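Local coordinates for protein acyl-coa oxidase (Arabidopsis thaliana, PDB 1W07) that oxidises long- and medium-chain acyl-CoAs to trans-2-enoyl-CoAs with FAD and molecular oxygen, releasing hydrogen peroxide in peroxisomal beta-oxidation, at residues B[174-180]-B[237-242]; B[131-137]-B[183-189]. The protein carries 1 engineered substitution. All blocks are in the same frame, centred on the assembly; numbering follows the deposited sequence.

Contact 1 of 2, residues B[174-180]-B[237-242]; sequences WWPGGLG and MDNGFL. With FAD (flavin-adenine dinucleotide), chain I.
Two amides reach the backbone O of Asp-238: Gly-180 N at 2.8 Å, from above the carbonyl plane, and Gly-178 N by a weaker, bent bond. The Asp-238 carboxylate lies against the Gly-178 backbone, while its OD1 takes the amides of Lys-181 and Val-182, so main chain and side chain together hold the turn. Next along, the Asn-239 amide gives ND2 to Trp-175 O (2.6 Å); the acceptor lies close to the amide plane, and Lys-228 binds OD1, which fixes the rotation of the amide. Trp-175 N donates to Gly-240 O (2.9 Å), and Gly-240 N returns a bond to Pro-176 O (3.1 Å). Held this way, the loop presents Gly-177 N to flavin O4 along a nearly straight 3.1 Å bond. The Trp-175 indole lies on the flavin, its CE3 3.6 Å from flavin C8, with Trp-174 NE1 over the other face of the Trp-175 indole. With an alanine at Trp-175 the indole is gone, and one face of the dimethylbenzene end of the flavin would probably lose its packing partner. Trp-174 and Phe-241, a non-hydrogen-bonded antiparallel pair, touch through CE3 and CB (3.4 Å); their rings are nearly parallel but barely overlap. Strand 240-244 runs between strands 173-174 and 220-224, Met-237 and Asp-238 touch helix 98-113, and Phe-630 of the second subunit meets the Trp-174 and Phe-241 rings edge-to-face.

Contact 2 of 2, residues B[131-137]-B[183-189]; sequences IIGCYAQ and STHAVVY. With FAD (flavin-adenine dinucleotide), chain I.
Gln-137 starts against Tyr-189 and the flavin at once: Gln-137 CB lies 4.0 Å from Tyr-189 CD1. The same Gln-137 CB is 3.2 Å from FAD O2. CG stands anti to the backbone N (chi1 174°) and the chain stays extended, which carries the amide alongside Tyr-189. At the tip, OE1 hovers over the rim of one face of that ring, the amide plane almost perpendicular to it, and accepts the Tyr-135 hydroxyl (OH to OE1 3.0 Å) from above its carbonyl plane. The Tyr-135 ring leans obliquely on Tyr-189, planes 45° apart, with CE1 of each 3.4 Å from CE1 of the other; Tyr-189 OH is bonded to Gln-113. The backbones of parallel strands 133-136 and 185-189 are joined by Val-187 N to Cys-134 O, Ala-136 N to Val-187 O and Tyr-189 N to Ala-136 O. Where the pair begins, Ile-132 O takes two amides, Thr-184 N at 2.8 Å in the carbonyl plane and His-185 N at 3.1 Å. Thr-184 OG1 accepts Ile-132 N and is also hydrogen-bonded to His-185 ND1. Flavin N3 donates to Tyr-135 O (2.8 Å), and Gln-137 N donates to flavin O2 (3.0 Å). The strand end thus reads the pyrimidine edge of the flavin by one acceptor and one donor of its backbone, and the N-H at O2 would probably ease negative charge building on the reduced ring.

How the contacts relate
The centres of the two contacts lie about 10 Å apart, and their segments alternate along the chain: 131-137, 174-180, 183-189, 237-242. All four fall in the acyl-CoA dehydrogenase middle domain. Contact 2 lies in the mixed sheet holding strands 133-136 and 185-194, whereas contact 1 includes part of edge strand 173-174 and of 240-244 in the small antiparallel sheet, together with the loop that follows 173-174. That loop bridges them: Gly-178 O is probably hydrogen-bonded to Ser-183 N (2.7 Å), and Pro-176 packs on Tyr-135 and Ala-136. Both contacts touch the second subunit, and a strand of one sheet and the loop leaving the other both contribute to the isoalloxazine site near the dimer interface.

Contact 1 of 2, residues B[174-180]-B[237-242]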
loop_
_atom_site.group_PDB
_atom_site.type_symbol
_atom_site.label_atom_id
_atom_site.label_comp_id
_atom_site.label_asym_id
_atom_site.label_seq_id
_atom_site.Cartn_x
_atom_site.Cartn_y
_atom_site.Cartn_z
ATOM N N TRP B 174 -16.199 11.721 15.691
ATOM C CA TRP B 174 -15.011 11.915 14.868
ATOM C C TRP B 174 -15.037 10.938 13.692
ATOM O O TRP B 174 -15.154 9.730 13.898
ATOM C CB TRP B 174 -13.784 11.669 15.764
ATOM C CG TRP B 174 -12.457 12.098 15.200
ATOM C CD1 TRP B 174 -11.667 11.401 14.325
ATOM C CD2 TRP B 174 -11.797 13.343 15.431
ATOM N NE1 TRP B 174 -10.567 12.143 14.000
ATOM C CE2 TRP B 174 -10.615 13.338 14.667
ATOM C CE3 TRP B 174 -12.097 14.472 16.212
ATOM C CZ2 TRP B 174 -9.722 14.420 14.656
ATOM C CZ3 TRP B 174 -11.217 15.544 16.205
ATOM C CH2 TRP B 174 -10.036 15.511 15.425
ATOM N N TRP B 175 -14.944 11.501 12.486
ATOM C CA TRP B 175 -14.949 10.805 11.187
ATOM C C TRP B 175 -16.196 10.928 10.306
ATOM O O TRP B 175 -16.097 10.802 9.080
ATOM C CB TRP B 175 -14.611 9.299 11.329
ATOM C CG TRP B 175 -13.133 9.044 11.368
ATOM C CD1 TRP B 175 -12.402 8.595 12.423
ATOM C CD2 TRP B 175 -12.189 9.376 10.336
ATOM N NE1 TRP B 175 -11.053 8.639 12.121
ATOM C CE2 TRP B 175 -10.897 9.118 10.848
ATOM C CE3 TRP B 175 -12.315 9.877 9.034
ATOM C CZ2 TRP B 175 -9.737 9.347 10.105
ATOM C CZ3 TRP B 175 -11.157 10.106 8.288
ATOM C CH2 TRP B 175 -9.886 9.841 8.831
ATOM N N PRO B 176 -17.387 11.169 10.894
ATOM C CA PRO B 176 -18.592 11.271 10.073
ATOM C C PRO B 176 -18.490 12.096 8.782
ATOM O O PRO B 176 -18.231 13.299 8.817
ATOM C CB PRO B 176 -19.621 11.813 11.053
ATOM C CG PRO B 176 -19.242 11.061 12.321
ATOM C CD PRO B 176 -17.730 11.284 12.329
ATOM N N GLY B 177 -18.689 11.436 7.643
ATOM C CA GLY B 177 -18.637 12.125 6.361
ATOM C C GLY B 177 -19.818 13.080 6.233
ATOM O O GLY B 177 -20.933 12.725 6.611
ATOM N N GLY B 178 -19.564 14.286 5.721
ATOM C CA GLY B 178 -20.611 15.281 5.531
ATOM C C GLY B 178 -20.965 16.074 6.777
ATOM O O GLY B 178 -21.797 16.990 6.752
ATOM N N LEU B 179 -20.327 15.714 7.882
ATOM C CA LEU B 179 -20.552 16.379 9.156
ATOM C C LEU B 179 -19.722 17.646 9.288
ATOM O O LEU B 179 -20.165 18.631 9.872
ATOM C CB LEU B 179 -20.182 15.428 10.292
ATOM C CG LEU B 179 -20.113 15.987 11.719
ATOM C CD1 LEU B 179 -21.509 16.427 12.179
ATOM C CD2 LEU B 179 -19.514 14.910 12.641
ATOM N N GLY B 180 -18.510 17.611 8.744
ATOM C CA GLY B 180 -17.608 18.744 8.858
ATOM C C GLY B 180 -18.122 20.135 8.538
ATOM O O GLY B 180 -17.902 21.069 9.311
ATOM N N MET B 237 -14.291 15.145 0.868
ATOM C CA MET B 237 -15.283 14.798 1.880
ATOM C C MET B 237 -14.992 15.576 3.151
ATOM O O MET B 237 -13.839 15.679 3.579
ATOM C CB MET B 237 -15.231 13.293 2.191
ATOM C CG MET B 237 -16.201 12.791 3.284
ATOM S SD MET B 237 -17.936 12.699 2.724
ATOM C CE MET B 237 -17.937 11.193 1.719
ATOM N N ASP B 238 -16.036 16.142 3.746
ATOM C CA ASP B 238 -15.858 16.880 4.984
ATOM C C ASP B 238 -16.109 15.978 6.187
ATOM O O ASP B 238 -17.180 16.031 6.797
ATOM C CB ASP B 238 -16.793 18.100 5.043
ATOM C CG ASP B 238 -18.240 17.741 4.786
ATOM O OD1 ASP B 238 -19.114 18.264 5.512
ATOM O OD2 ASP B 238 -18.515 16.952 3.851
ATOM N N ASN B 239 -15.127 15.134 6.510
ATOM C CA ASN B 239 -15.252 14.258 7.672
ATOM C C ASN B 239 -15.069 15.166 8.873
ATOM O O ASN B 239 -14.138 15.982 8.915
ATOM C CB ASN B 239 -14.188 13.154 7.653
ATOM C CG ASN B 239 -14.386 12.188 6.504
ATOM O OD1 ASN B 239 -13.745 12.306 5.465
ATOM N ND2 ASN B 239 -15.309 11.242 6.677
ATOM N N GLY B 240 -15.953 15.058 9.851
ATOM C CA GLY B 240 -15.818 15.982 10.951
ATOM C C GLY B 240 -15.892 15.476 12.360
ATOM O O GLY B 240 -15.929 14.275 12.628
ATOM N N PHE B 241 -15.869 16.428 13.278
ATOM C CA PHE B 241 -15.977 16.094 14.680
ATOM C C PHE B 241 -17.223 16.815 15.166
ATOM O O PHE B 241 -17.729 17.715 14.495
ATOM C CB PHE B 241 -14.718 16.529 15.435
ATOM C CG PHE B 241 -14.415 17.988 15.324
ATOM C CD1 PHE B 241 -15.090 18.921 16.108
ATOM C CD2 PHE B 241 -13.428 18.434 14.445
ATOM C CE1 PHE B 241 -14.778 20.289 16.018
ATOM C CE2 PHE B 241 -13.113 19.783 14.348
ATOM C CZ PHE B 241 -13.797 20.717 15.144
ATOM N N LEU B 242 -17.734 16.408 16.318
ATOM C CA LEU B 242 -18.946 17.018 16.849
ATOM C C LEU B 242 -19.037 16.789 18.341
ATOM O O LEU B 242 -18.907 15.661 18.809
ATOM C CB LEU B 242 -20.177 16.414 16.167
ATOM C CG LEU B 242 -21.577 16.777 16.697
ATOM C CD1 LEU B 242 -21.798 18.274 16.606
ATOM C CD2 LEU B 242 -22.626 16.041 15.879
HETATM P PA FAD I . -9.890 -0.053 16.061
HETATM O O1A FAD I . -11.108 -0.893 16.051
HETATM O O2A FAD I . -9.589 0.720 17.286
HETATM O O5B FAD I . -8.634 -0.982 15.684
HETATM C C5B FAD I . -7.300 -0.469 15.714
HETATM C C4B FAD I . -6.293 -1.624 15.685
HETATM O O4B FAD I . -6.581 -2.473 16.812
HETATM C C3B FAD I . -6.474 -2.483 14.431
HETATM O O3B FAD I . -5.244 -3.143 14.119
HETATM C C2B FAD I . -7.527 -3.492 14.883
HETATM O O2B FAD I . -7.375 -4.720 14.166
HETATM C C1B FAD I . -7.078 -3.732 16.328
HETATM N N9A FAD I . -8.201 -4.223 17.161
HETATM C C8A FAD I . -9.202 -3.488 17.646
HETATM N N7A FAD I . -10.030 -4.265 18.345
HETATM C C5A FAD I . -9.557 -5.505 18.303
HETATM C C6A FAD I . -9.976 -6.714 18.846
HETATM N N6A FAD I . -11.122 -6.810 19.512
HETATM N N1A FAD I . -9.191 -7.852 18.628
HETATM C C2A FAD I . -8.020 -7.756 17.871
HETATM N N3A FAD I . -7.660 -6.592 17.361
HETATM C C4A FAD I . -8.387 -5.478 17.555
HETATM N N1 FAD I . -17.916 6.569 11.324
HETATM C C2 FAD I . -19.225 7.063 11.406
HETATM O O2 FAD I . -19.879 6.903 12.434
HETATM N N3 FAD I . -19.767 7.751 10.310
HETATM C C4 FAD I . -19.005 7.945 9.152
HETATM O O4 FAD I . -19.504 8.522 8.184
HETATM C C4X FAD I . -17.698 7.471 9.090
HETATM N N5 FAD I . -16.894 7.726 7.968
HETATM C C5X FAD I . -15.575 7.270 7.902
HETATM C C6 FAD I . -14.763 7.631 6.833
HETATM C C7 FAD I . -13.420 7.275 6.822
HETATM C C7M FAD I . -12.556 7.704 5.637
HETATM C C8 FAD I . -12.883 6.544 7.889
HETATM C C8M FAD I . -11.408 6.137 7.902
HETATM C C9 FAD I . -13.703 6.176 8.949
HETATM C C9A FAD I . -15.048 6.531 8.969
HETATM N N10 FAD I . -15.867 6.229 10.065
HETATM C C10 FAD I . -17.157 6.778 10.165
HETATM C "C1'" FAD I . -15.357 5.422 11.201
HETATM C "C2'" FAD I . -15.329 3.939 10.819
HETATM O "O2'" FAD I . -16.620 3.528 10.364
HETATM C "C3'" FAD I . -14.868 3.005 11.942
HETATM O "O3'" FAD I . -15.721 3.166 13.079
HETATM C "C4'" FAD I . -13.423 3.265 12.372
HETATM O "O4'" FAD I . -12.609 3.655 11.263
HETATM C "C5'" FAD I . -12.855 1.996 13.008
HETATM O "O5'" FAD I . -11.458 2.146 13.257
HETATM P P FAD I . -10.894 2.241 14.757
HETATM O O1P FAD I . -10.090 3.479 14.837
HETATM O O2P FAD I . -12.019 2.059 15.702
HETATM O O3P FAD I . -9.924 0.962 14.816
#

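Contact 2 of 2, residues B[131-137]-B[183-189]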
loop_
_atom_site.group_PDB
_atom_site.type_symbol
_atom_site.label_atom_id
_atom_site.label_comp_id
_atom_site.label_asym_id
_atom_site.label_seq_id
_atom_site.Cartn_x
_atom_site.Cartn_y
_atom_site.Cartn_z
ATOM N N ILE B 131 -33.170 19.168 4.121
ATOM C CA ILE B 131 -32.197 18.988 5.191
ATOM C C ILE B 131 -31.120 18.047 4.640
ATOM O O ILE B 131 -31.372 17.285 3.704
ATOM C CB ILE B 131 -32.805 18.347 6.451
ATOM C CG1 ILE B 131 -33.268 16.928 6.141
ATOM C CG2 ILE B 131 -33.966 19.194 6.956
ATOM C CD1 ILE B 131 -33.620 16.127 7.372
ATOM N N ILE B 132 -29.923 18.120 5.209
ATOM C CA ILE B 132 -28.815 17.275 4.790
ATOM C C ILE B 132 -28.300 16.584 6.044
ATOM O O ILE B 132 -27.885 17.236 7.005
ATOM C CB ILE B 132 -27.688 18.112 4.111
ATOM C CG1 ILE B 132 -28.210 18.707 2.803
ATOM C CG2 ILE B 132 -26.479 17.235 3.812
ATOM C CD1 ILE B 132 -27.234 19.643 2.116
ATOM N N GLY B 133 -28.344 15.255 6.040
ATOM C CA GLY B 133 -27.919 14.513 7.211
ATOM C C GLY B 133 -26.681 13.664 7.041
ATOM O O GLY B 133 -26.260 13.358 5.922
ATOM N N CYS B 134 -26.100 13.286 8.174
ATOM C CA CYS B 134 -24.903 12.460 8.192
ATOM C C CYS B 134 -25.094 11.398 9.273
ATOM O O CYS B 134 -26.048 11.470 10.045
ATOM C CB CYS B 134 -23.672 13.320 8.492
ATOM S SG CYS B 134 -23.754 14.307 10.009
ATOM N N TYR B 135 -24.189 10.423 9.314
ATOM C CA TYR B 135 -24.240 9.316 10.271
ATOM C C TYR B 135 -23.169 9.542 11.339
ATOM O O TYR B 135 -22.003 9.214 11.125
ATOM C CB TYR B 135 -23.962 8.003 9.527
ATOM C CG TYR B 135 -24.319 6.750 10.277
ATOM C CD1 TYR B 135 -25.640 6.310 10.344
ATOM C CD2 TYR B 135 -23.338 6.003 10.939
ATOM C CE1 TYR B 135 -25.975 5.164 11.048
ATOM C CE2 TYR B 135 -23.675 4.854 11.645
ATOM C CZ TYR B 135 -24.996 4.447 11.698
ATOM O OH TYR B 135 -25.339 3.331 12.427
ATOM N N ALA B 136 -23.561 10.085 12.489
ATOM C CA ALA B 136 -22.603 10.375 13.550
ATOM C C ALA B 136 -22.555 9.309 14.637
ATOM O O ALA B 136 -23.220 9.411 15.674
ATOM C CB ALA B 136 -22.891 11.742 14.155
ATOM N N GLN B 137 -21.759 8.278 14.392
ATOM C CA GLN B 137 -21.647 7.210 15.366
ATOM C C GLN B 137 -20.257 7.215 16.004
ATOM O O GLN B 137 -20.116 7.428 17.204
ATOM C CB GLN B 137 -21.943 5.873 14.672
ATOM C CG GLN B 137 -21.721 4.629 15.517
ATOM C CD GLN B 137 -22.190 3.366 14.812
ATOM O OE1 GLN B 137 -23.388 3.151 14.633
ATOM N NE2 GLN B 137 -21.244 2.534 14.386
ATOM N N SER B 183 -23.717 18.937 6.539
ATOM C CA SER B 183 -24.926 18.487 7.199
ATOM C C SER B 183 -25.555 19.485 8.151
ATOM O O SER B 183 -24.867 20.153 8.929
ATOM C CB SER B 183 -24.679 17.172 7.930
ATOM O OG SER B 183 -24.489 16.113 7.002
ATOM N N THR B 184 -26.876 19.591 8.072
ATOM C CA THR B 184 -27.623 20.486 8.948
ATOM C C THR B 184 -28.205 19.642 10.076
ATOM O O THR B 184 -28.477 20.151 11.161
ATOM C CB THR B 184 -28.794 21.181 8.208
ATOM O OG1 THR B 184 -29.717 20.198 7.715
ATOM C CG2 THR B 184 -28.272 22.013 7.049
ATOM N N HIS B 185 -28.374 18.348 9.803
ATOM C CA HIS B 185 -28.930 17.402 10.760
ATOM C C HIS B 185 -28.086 16.128 10.781
ATOM O O HIS B 185 -27.229 15.907 9.918
ATOM C CB HIS B 185 -30.377 17.016 10.381
ATOM C CG HIS B 185 -31.370 18.132 10.501
ATOM N ND1 HIS B 185 -31.360 19.235 9.677
ATOM C CD2 HIS B 185 -32.397 18.319 11.367
ATOM C CE1 HIS B 185 -32.334 20.056 10.033
ATOM N NE2 HIS B 185 -32.976 19.522 11.056
ATOM N N ALA B 186 -28.350 15.276 11.761
ATOM C CA ALA B 186 -27.617 14.030 11.839
ATOM C C ALA B 186 -28.247 13.011 12.757
ATOM O O ALA B 186 -28.943 13.355 13.714
ATOM C CB ALA B 186 -26.194 14.295 12.296
ATOM N N VAL B 187 -28.020 11.745 12.445
ATOM C CA VAL B 187 -28.502 10.702 13.324
ATOM C C VAL B 187 -27.341 10.459 14.290
ATOM O O VAL B 187 -26.285 9.954 13.888
ATOM C CB VAL B 187 -28.824 9.405 12.561
ATOM C CG1 VAL B 187 -29.099 8.278 13.553
ATOM C CG2 VAL B 187 -30.042 9.621 11.685
ATOM N N VAL B 188 -27.520 10.859 15.546
ATOM C CA VAL B 188 -26.476 10.679 16.553
ATOM C C VAL B 188 -26.711 9.442 17.424
ATOM O O VAL B 188 -27.831 9.190 17.869
ATOM C CB VAL B 188 -26.372 11.915 17.481
ATOM C CG1 VAL B 188 -25.264 11.696 18.542
ATOM C CG2 VAL B 188 -26.123 13.180 16.638
ATOM N N TYR B 189 -25.652 8.666 17.650
ATOM C CA TYR B 189 -25.753 7.470 18.474
ATOM C C TYR B 189 -25.109 7.717 19.838
ATOM O O TYR B 189 -23.974 8.183 19.937
ATOM C CB TYR B 189 -25.121 6.259 17.762
ATOM C CG TYR B 189 -25.943 5.803 16.574
ATOM C CD1 TYR B 189 -25.806 6.421 15.330
ATOM C CD2 TYR B 189 -26.930 4.820 16.714
ATOM C CE1 TYR B 189 -26.632 6.079 14.259
ATOM C CE2 TYR B 189 -27.768 4.479 15.648
ATOM C CZ TYR B 189 -27.617 5.113 14.425
ATOM O OH TYR B 189 -28.475 4.829 13.387
HETATM P PA FAD I . -9.890 -0.053 16.061
HETATM O O1A FAD I . -11.108 -0.893 16.051
HETATM O O2A FAD I . -9.589 0.720 17.286
HETATM O O5B FAD I . -8.634 -0.982 15.684
HETATM C C5B FAD I . -7.300 -0.469 15.714
HETATM C C4B FAD I . -6.293 -1.624 15.685
HETATM O O4B FAD I . -6.581 -2.473 16.812
HETATM C C3B FAD I . -6.474 -2.483 14.431
HETATM O O3B FAD I . -5.244 -3.143 14.119
HETATM C C2B FAD I . -7.527 -3.492 14.883
HETATM O O2B FAD I . -7.375 -4.720 14.166
HETATM C C1B FAD I . -7.078 -3.732 16.328
HETATM N N9A FAD I . -8.201 -4.223 17.161
HETATM C C8A FAD I . -9.202 -3.488 17.646
HETATM N N7A FAD I . -10.030 -4.265 18.345
HETATM C C5A FAD I . -9.557 -5.505 18.303
HETATM C C6A FAD I . -9.976 -6.714 18.846
HETATM N N6A FAD I . -11.122 -6.810 19.512
HETATM N N1A FAD I . -9.191 -7.852 18.628
HETATM C C2A FAD I . -8.020 -7.756 17.871
HETATM N N3A FAD I . -7.660 -6.592 17.361
HETATM C C4A FAD I . -8.387 -5.478 17.555
HETATM N N1 FAD I . -17.916 6.569 11.324
HETATM C C2 FAD I . -19.225 7.063 11.406
HETATM O O2 FAD I . -19.879 6.903 12.434
HETATM N N3 FAD I . -19.767 7.751 10.310
HETATM C C4 FAD I . -19.005 7.945 9.152
HETATM O O4 FAD I . -19.504 8.522 8.184
HETATM C C4X FAD I . -17.698 7.471 9.090
HETATM N N5 FAD I . -16.894 7.726 7.968
HETATM C C5X FAD I . -15.575 7.270 7.902
HETATM C C6 FAD I . -14.763 7.631 6.833
HETATM C C7 FAD I . -13.420 7.275 6.822
HETATM C C7M FAD I . -12.556 7.704 5.637
HETATM C C8 FAD I . -12.883 6.544 7.889
HETATM C C8M FAD I . -11.408 6.137 7.902
HETATM C C9 FAD I . -13.703 6.176 8.949
HETATM C C9A FAD I . -15.048 6.531 8.969
HETATM N N10 FAD I . -15.867 6.229 10.065
HETATM C C10 FAD I . -17.157 6.778 10.165
HETATM C "C1'" FAD I . -15.357 5.422 11.201
HETATM C "C2'" FAD I . -15.329 3.939 10.819
HETATM O "O2'" FAD I . -16.620 3.528 10.364
HETATM C "C3'" FAD I . -14.868 3.005 11.942
HETATM O "O3'" FAD I . -15.721 3.166 13.079
HETATM C "C4'" FAD I . -13.423 3.265 12.372
HETATM O "O4'" FAD I . -12.609 3.655 11.263
HETATM C "C5'" FAD I . -12.855 1.996 13.008
HETATM O "O5'" FAD I . -11.458 2.146 13.257
HETATM P P FAD I . -10.894 2.241 14.757
HETATM O O1P FAD I . -10.090 3.479 14.837
HETATM O O2P FAD I . -12.019 2.059 15.702
HETATM O O3P FAD I . -9.924 0.962 14.816
#